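Local structure of epoxide hydrolase (Aspergillus niger, 3G02) at residues 215-228 with 349-361. The protein probably hydrolyses epoxides to vicinal diols, as an alpha/beta-hydrolase-fold epoxide hydrolase in an enantioselective variant obtained by directed evolution. The protein carries 9 engineered substitutions. Numbering follows the deposited sequence.
Engineered in segment 215-228: F216 (natural residue Leu), N218 (natural residue Ala), S220 (natural residue Arg). Engineered in segment 349-361: V351 (natural residue Cys). With FMT (formic acid), chain D.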
# COMPACT_ATOMS: atom_id res chain seq x y z
N ASN A 215 15.70 13.85 16.18
CA ASN A 215 15.56 12.55 16.83
C ASN A 215 15.31 11.43 15.81
O ASN A 215 14.84 10.34 16.17
CB ASN A 215 14.49 12.56 17.93
CG ASN A 215 13.10 12.87 17.40
OD1 ASN A 215 12.30 11.97 17.15
ND2 ASN A 215 12.82 14.15 17.23
N PHE A 216 15.65 11.70 14.55
CA PHE A 216 15.44 10.76 13.46
C PHE A 216 16.38 11.12 12.33
O PHE A 216 16.52 12.29 11.99
CB PHE A 216 13.99 10.86 12.98
CG PHE A 216 13.61 9.82 11.95
CD1 PHE A 216 13.07 8.60 12.35
CD2 PHE A 216 13.76 10.08 10.59
CE1 PHE A 216 12.70 7.64 11.40
CE2 PHE A 216 13.40 9.13 9.64
CZ PHE A 216 12.87 7.91 10.05
N CYS A 217 17.03 10.11 11.75
CA CYS A 217 17.86 10.30 10.56
C CYS A 217 17.58 9.20 9.55
O CYS A 217 17.68 8.01 9.87
CB CYS A 217 19.35 10.34 10.92
SG CYS A 217 20.42 10.68 9.48
N ASN A 218 17.25 9.61 8.33
CA ASN A 218 16.79 8.72 7.26
C ASN A 218 17.91 8.16 6.38
O ASN A 218 17.65 7.50 5.37
CB ASN A 218 15.77 9.48 6.39
CG ASN A 218 14.88 8.55 5.56
OD1 ASN A 218 14.51 8.89 4.43
ND2 ASN A 218 14.53 7.40 6.13
N MET A 219 19.16 8.40 6.78
CA MET A 219 20.33 8.01 5.99
C MET A 219 20.48 6.49 5.81
O MET A 219 19.99 5.70 6.61
CB MET A 219 21.61 8.55 6.65
CG MET A 219 22.01 7.79 7.92
SD MET A 219 23.47 8.43 8.74
CE MET A 219 24.75 7.98 7.56
N SER A 220 21.17 6.11 4.73
CA SER A 220 21.64 4.74 4.55
C SER A 220 23.11 4.66 4.96
O SER A 220 23.69 5.66 5.39
CB SER A 220 21.44 4.28 3.10
OG SER A 220 22.04 5.18 2.20
N ALA A 221 23.71 3.48 4.84
CA ALA A 221 25.11 3.28 5.21
C ALA A 221 26.05 4.25 4.50
O ALA A 221 25.95 4.43 3.28
CB ALA A 221 25.54 1.84 4.94
N PRO A 222 26.96 4.91 5.25
CA PRO A 222 27.91 5.85 4.66
C PRO A 222 28.98 5.12 3.83
O PRO A 222 29.68 4.26 4.37
CB PRO A 222 28.52 6.55 5.87
CG PRO A 222 28.36 5.60 6.99
CD PRO A 222 27.12 4.80 6.72
N PRO A 223 29.10 5.48 2.54
CA PRO A 223 30.00 4.81 1.59
C PRO A 223 31.45 4.71 2.07
O PRO A 223 32.07 3.65 1.93
CB PRO A 223 29.92 5.71 0.35
CG PRO A 223 28.58 6.34 0.43
CD PRO A 223 28.35 6.58 1.90
N GLU A 224 31.98 5.78 2.65
CA GLU A 224 33.37 5.83 3.08
C GLU A 224 33.56 5.42 4.55
O GLU A 224 34.54 5.80 5.20
CB GLU A 224 33.97 7.22 2.82
CG GLU A 224 34.07 7.58 1.34
CD GLU A 224 34.62 8.98 1.10
OE1 GLU A 224 34.03 9.95 1.62
OE2 GLU A 224 35.63 9.10 0.38
N GLY A 225 32.61 4.64 5.07
CA GLY A 225 32.66 4.17 6.45
C GLY A 225 32.09 5.18 7.44
O GLY A 225 31.66 6.26 7.04
N PRO A 226 32.10 4.84 8.75
CA PRO A 226 32.56 3.57 9.33
C PRO A 226 31.71 2.36 8.95
O PRO A 226 30.50 2.48 8.74
CB PRO A 226 32.48 3.82 10.84
CG PRO A 226 31.49 4.91 10.99
CD PRO A 226 31.64 5.78 9.79
N SER A 227 32.35 1.20 8.85
CA SER A 227 31.71 -0.04 8.41
C SER A 227 30.79 -0.62 9.48
O SER A 227 30.87 -0.25 10.66
CB SER A 227 32.78 -1.07 8.05
OG SER A 227 33.52 -1.42 9.21
N ILE A 228 29.92 -1.53 9.05
CA ILE A 228 29.07 -2.32 9.95
C ILE A 228 29.93 -3.09 10.96
O ILE A 228 29.56 -3.21 12.13
CB ILE A 228 28.19 -3.34 9.16
CG1 ILE A 228 27.36 -2.64 8.08
CG2 ILE A 228 27.31 -4.18 10.11
CD1 ILE A 228 26.09 -2.00 8.58
N ASP A 349 13.11 3.29 17.56
CA ASP A 349 12.78 4.08 16.38
C ASP A 349 12.92 3.20 15.13
O ASP A 349 13.41 2.07 15.20
CB ASP A 349 13.68 5.31 16.29
CG ASP A 349 12.99 6.49 15.63
OD1 ASP A 349 12.06 6.29 14.82
OD2 ASP A 349 13.39 7.63 15.91
N LEU A 350 12.47 3.71 13.99
CA LEU A 350 12.32 2.91 12.77
C LEU A 350 13.64 2.48 12.15
O LEU A 350 13.79 1.34 11.72
CB LEU A 350 11.49 3.67 11.72
CG LEU A 350 10.17 4.26 12.21
CD1 LEU A 350 9.47 5.00 11.09
CD2 LEU A 350 9.28 3.16 12.77
N VAL A 351 14.59 3.41 12.12
CA VAL A 351 15.84 3.19 11.40
C VAL A 351 17.00 3.66 12.29
O VAL A 351 17.63 4.69 12.02
CB VAL A 351 15.81 3.89 10.02
CG1 VAL A 351 14.91 3.12 9.06
CG2 VAL A 351 15.32 5.33 10.13
N PRO A 352 17.28 2.90 13.36
CA PRO A 352 18.17 3.36 14.42
C PRO A 352 19.66 3.27 14.06
O PRO A 352 20.38 2.41 14.58
CB PRO A 352 17.80 2.48 15.62
CG PRO A 352 17.19 1.25 15.04
CD PRO A 352 16.74 1.55 13.64
N VAL A 353 20.08 4.16 13.17
CA VAL A 353 21.48 4.28 12.76
C VAL A 353 22.32 4.82 13.93
O VAL A 353 21.82 5.60 14.74
CB VAL A 353 21.64 5.18 11.49
CG1 VAL A 353 21.06 4.48 10.28
CG2 VAL A 353 21.01 6.55 11.68
N PRO A 354 23.59 4.37 14.03
CA PRO A 354 24.42 4.71 15.18
C PRO A 354 25.04 6.11 15.11
O PRO A 354 25.05 6.73 14.05
CB PRO A 354 25.53 3.65 15.11
CG PRO A 354 25.69 3.40 13.66
CD PRO A 354 24.31 3.51 13.07
N ARG A 355 25.56 6.57 16.24
CA ARG A 355 26.23 7.86 16.35
C ARG A 355 27.31 8.08 15.28
O ARG A 355 27.35 9.14 14.66
CB ARG A 355 26.84 8.03 17.75
CG ARG A 355 27.55 9.36 17.95
CD ARG A 355 28.08 9.52 19.37
NE ARG A 355 28.73 10.82 19.53
CZ ARG A 355 28.94 11.43 20.70
NH1 ARG A 355 28.56 10.86 21.83
NH2 ARG A 355 29.54 12.61 20.72
N SER A 356 28.16 7.08 15.06
CA SER A 356 29.27 7.20 14.11
C SER A 356 28.82 7.38 12.66
O SER A 356 29.57 7.89 11.83
CB SER A 356 30.22 6.01 14.23
OG SER A 356 29.57 4.80 13.87
N TRP A 357 27.59 6.97 12.36
CA TRP A 357 27.01 7.18 11.04
C TRP A 357 26.40 8.57 10.96
O TRP A 357 26.63 9.30 10.01
CB TRP A 357 25.95 6.12 10.75
CG TRP A 357 26.49 4.78 10.33
CD1 TRP A 357 27.76 4.30 10.53
CD2 TRP A 357 25.77 3.74 9.67
NE1 TRP A 357 27.87 3.03 10.02
CE2 TRP A 357 26.66 2.66 9.48
CE3 TRP A 357 24.45 3.62 9.19
CZ2 TRP A 357 26.28 1.47 8.85
CZ3 TRP A 357 24.07 2.44 8.57
CH2 TRP A 357 24.98 1.38 8.40
N ILE A 358 25.62 8.93 11.99
CA ILE A 358 25.00 10.25 12.07
C ILE A 358 26.05 11.37 12.03
O ILE A 358 25.84 12.42 11.42
CB ILE A 358 24.09 10.36 13.32
CG1 ILE A 358 22.96 9.33 13.23
CG2 ILE A 358 23.54 11.78 13.49
CD1 ILE A 358 22.32 8.99 14.56
N ALA A 359 27.19 11.11 12.68
CA ALA A 359 28.30 12.07 12.73
C ALA A 359 28.87 12.43 11.35
O ALA A 359 29.45 13.51 11.19
CB ALA A 359 29.40 11.54 13.64
N THR A 360 28.70 11.55 10.37
CA THR A 360 29.20 11.80 9.01
C THR A 360 28.31 12.78 8.25
O THR A 360 28.66 13.23 7.16
CB THR A 360 29.31 10.50 8.17
OG1 THR A 360 28.00 10.01 7.85
CG2 THR A 360 30.10 9.43 8.91
N THR A 361 27.15 13.10 8.82
CA THR A 361 26.13 13.88 8.13
C THR A 361 25.99 15.32 8.64
O THR A 361 25.17 16.09 8.14
CB THR A 361 24.75 13.19 8.20
OG1 THR A 361 24.18 13.36 9.50
CG2 THR A 361 24.87 11.71 7.89
C FMT D . 17.29 13.48 8.07
O1 FMT D . 16.61 12.46 8.08
O2 FMT D . 18.53 13.48 8.10
O HOH W 1 17.28 7.49 12.92
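W357 and the proline-rich run 221-226 meet where two loops of the alpha/beta hydrolase fold pack together: one leaves strand 209-214 on its way to helix 233-248, the other carries the short helix 355-358 ahead of strand 362-369. The CH-pi contacts come first. P222 lays CD 3.5 Å from the centroid of the five-membered ring of W357, almost on its normal, while A221 CA sits over the six-membered ring on the same face. P354 CD, offset toward the rim, lies over the opposite face. I228 CD1 meets the ring edge at CZ2.

One direct hydrogen bond joins the segments: W357 NE1 donates to P226 O at 3.0 Å, well bent at 131° and tilted out of the indole plane. P226 follows a cis peptide, just past the type I turn P222-G225. A water adds a bridge, accepting from C217 N and donating to V351 O.

M219 carries the packing on toward C217. Its SD lies against T361 CG2, and the bend at chi3 (-69°) swings CE to 3.4 Å from W357 O, a van der Waals contact against a carbonyl that already accepts from both T360 N and T360 OG1. Beyond it, V353 CG2 touches M219 CG and C217 CB.

At the active-site end, the engineered F216 and V351 meet through CZ and CG2. F216 also meets the ring of H375, the predicted proton donor, nearly at right angles. D349 OD1 is hydrogen-bonded to H375 ND1, probably helping to orient the imidazole, and L350 N also donates to it. That same D349 OD1 lies in the plane of the F216 ring at its edge, 3.5 Å from CD1.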